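Local atomic coordinates of glutathione S-transferase (Rhodospirillum rubrum F11, PDB entry 4O7H), a protein that probably catalyses the conjugation of glutathione to electrophilic compounds, as glutathione S-transferases do. Residues 1-7 and 50-56. Residues are numbered along the deposited sequence; the frame is centred on the assembly and turned at random.
Sequences MRRLYHH and VPVLVEA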
# COMPACT_ATOMS: atom_id res chain seq x y z
N MET A 1 -0.45 17.31 23.42
CA MET A 1 -0.87 17.88 22.10
C MET A 1 -0.70 16.81 21.02
O MET A 1 -0.06 15.78 21.23
CB MET A 1 -0.03 19.08 21.71
CG MET A 1 1.41 18.79 21.34
SD MET A 1 2.33 20.25 20.73
CE MET A 1 1.54 20.53 19.15
N ARG A 2 -1.25 17.08 19.86
CA ARG A 2 -1.17 16.13 18.72
C ARG A 2 0.26 15.80 18.41
O ARG A 2 1.10 16.68 18.37
CB ARG A 2 -1.82 16.81 17.51
CG ARG A 2 -1.81 16.05 16.23
CD ARG A 2 -2.42 16.79 15.06
NE ARG A 2 -3.80 17.17 15.22
CZ ARG A 2 -4.27 18.42 15.32
NH1 ARG A 2 -3.44 19.44 15.27
NH2 ARG A 2 -5.56 18.63 15.41
N ARG A 3 0.56 14.52 18.15
CA ARG A 3 1.95 14.07 17.99
C ARG A 3 2.07 13.10 16.83
O ARG A 3 1.13 12.32 16.56
CB ARG A 3 2.39 13.38 19.26
CG ARG A 3 3.63 12.57 19.24
CD ARG A 3 3.55 11.81 20.59
NE ARG A 3 3.82 12.80 21.64
CZ ARG A 3 4.47 12.52 22.74
NH1 ARG A 3 4.80 11.27 22.99
NH2 ARG A 3 4.80 13.49 23.57
N LEU A 4 3.20 13.18 16.16
CA LEU A 4 3.53 12.24 15.09
C LEU A 4 4.84 11.52 15.41
O LEU A 4 5.92 12.15 15.55
CB LEU A 4 3.64 12.98 13.74
CG LEU A 4 3.88 12.03 12.59
CD1 LEU A 4 2.60 11.29 12.28
CD2 LEU A 4 4.47 12.74 11.39
N TYR A 5 4.76 10.22 15.54
CA TYR A 5 5.93 9.38 15.60
C TYR A 5 6.46 9.18 14.20
O TYR A 5 5.73 8.72 13.28
CB TYR A 5 5.63 8.02 16.28
CG TYR A 5 5.32 8.13 17.76
CD1 TYR A 5 4.04 8.39 18.21
CD2 TYR A 5 6.34 8.03 18.69
CE1 TYR A 5 3.75 8.52 19.55
CE2 TYR A 5 6.08 8.17 20.03
CZ TYR A 5 4.80 8.42 20.46
OH TYR A 5 4.51 8.55 21.83
N HIS A 6 7.74 9.50 14.01
CA HIS A 6 8.30 9.50 12.67
C HIS A 6 9.80 9.14 12.71
O HIS A 6 10.42 9.07 13.79
CB HIS A 6 8.12 10.87 12.01
CG HIS A 6 9.16 11.87 12.40
ND1 HIS A 6 10.19 12.23 11.55
CD2 HIS A 6 9.33 12.60 13.52
CE1 HIS A 6 10.97 13.09 12.16
NE2 HIS A 6 10.47 13.35 13.35
N HIS A 7 10.37 8.98 11.55
CA HIS A 7 11.81 9.08 11.39
C HIS A 7 12.12 9.57 10.02
O HIS A 7 11.31 9.42 9.09
CB HIS A 7 12.58 7.83 11.79
CG HIS A 7 12.33 6.63 10.98
ND1 HIS A 7 12.80 6.48 9.69
CD2 HIS A 7 11.76 5.44 11.30
CE1 HIS A 7 12.49 5.28 9.23
NE2 HIS A 7 11.87 4.62 10.19
N VAL A 50 6.79 3.44 11.72
CA VAL A 50 6.29 4.78 11.61
C VAL A 50 5.66 5.01 10.20
O VAL A 50 6.04 4.32 9.24
CB VAL A 50 7.37 5.85 11.87
CG1 VAL A 50 7.80 5.77 13.33
CG2 VAL A 50 8.55 5.68 10.90
N PRO A 51 4.74 5.96 10.06
CA PRO A 51 4.21 6.93 11.04
C PRO A 51 3.08 6.42 11.90
O PRO A 51 2.32 5.49 11.53
CB PRO A 51 3.68 8.06 10.17
CG PRO A 51 3.25 7.36 8.90
CD PRO A 51 4.21 6.23 8.71
N VAL A 52 2.98 7.03 13.08
CA VAL A 52 1.81 6.86 13.94
C VAL A 52 1.39 8.26 14.41
O VAL A 52 2.23 9.01 14.95
CB VAL A 52 2.14 6.00 15.18
CG1 VAL A 52 0.92 5.86 16.05
CG2 VAL A 52 2.61 4.62 14.73
N LEU A 53 0.12 8.59 14.23
CA LEU A 53 -0.45 9.85 14.70
C LEU A 53 -1.24 9.61 15.98
O LEU A 53 -2.08 8.68 16.03
CB LEU A 53 -1.37 10.44 13.64
CG LEU A 53 -2.08 11.77 13.92
CD1 LEU A 53 -1.10 12.93 13.92
CD2 LEU A 53 -3.19 11.97 12.93
N VAL A 54 -0.97 10.44 17.00
CA VAL A 54 -1.77 10.39 18.26
C VAL A 54 -2.39 11.79 18.49
O VAL A 54 -1.67 12.81 18.59
CB VAL A 54 -0.93 9.95 19.47
CG1 VAL A 54 -1.84 9.76 20.69
CG2 VAL A 54 -0.12 8.70 19.14
N GLU A 55 -3.70 11.83 18.45
CA GLU A 55 -4.43 13.06 18.69
C GLU A 55 -4.37 13.38 20.19
O GLU A 55 -4.05 12.55 21.00
CB GLU A 55 -5.88 12.95 18.24
CG GLU A 55 -6.09 12.78 16.74
CD GLU A 55 -6.01 14.08 15.95
OE1 GLU A 55 -5.27 15.00 16.36
OE2 GLU A 55 -6.73 14.16 14.94
N ALA A 56 -4.67 14.63 20.51
CA ALA A 56 -4.63 15.09 21.91
C ALA A 56 -5.54 14.27 22.85
O ALA A 56 -5.22 14.12 24.04
CB ALA A 56 -4.98 16.57 21.95
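The carbonyl oxygen of V54 takes two donors from segment 1-7: the amide N of R3 at 2.8 Å from V54 O, and the weaker CA-H of R2. Y5 O is shared likewise, between V52 N and the CA-H of P51, and with V54 N to R3 O and Y5 N to V52 O the antiparallel pairing is complete, R3–V54 and Y5–V52 being hydrogen-bonded pairs and L4–L53 a non-hydrogen-bonded one. Just beyond the paired strands, the contact illustrates how a charged pair can close such a seam. The side chains of R2 and E55 lie side by side, pointing the same way, and R2 NE donates to E55 OE1 over 2.9 Å on the syn side of a carboxylate turned 62° from the guanidinium; the bond is somewhat bent, with OE1 tilted from the guanidinium plane. NH1 of R2 reaches the carbonyl of D26, while E55 OE2 is hydrogen-bonded to Y70 and Y75. With an alanine here instead of R2, E55 OE1 would probably lose its charged mate, the D26 carbonyl a donor, and L53 CD1 the methylene CG packed 3.9 Å away. On the opposite face from L4 and L53, chi1 of -68° sets the Y5 ring beside its own backbone N, and its CE1 edge meets V54 CG2 at 3.9 Å. The Y5 hydroxyl accepts from R3 NH1, in the guanidinium plane. L4 CD1 instead packs on P51 CB, 4.0 Å away, against helix 11-22. The cis peptide preceding P51, central antiparallel pairing and strand order 2-1-3-4 mark the thioredoxin-like N-terminal domain of glutathione S-transferases, where the cis-proline loop typically borders the glutathione site.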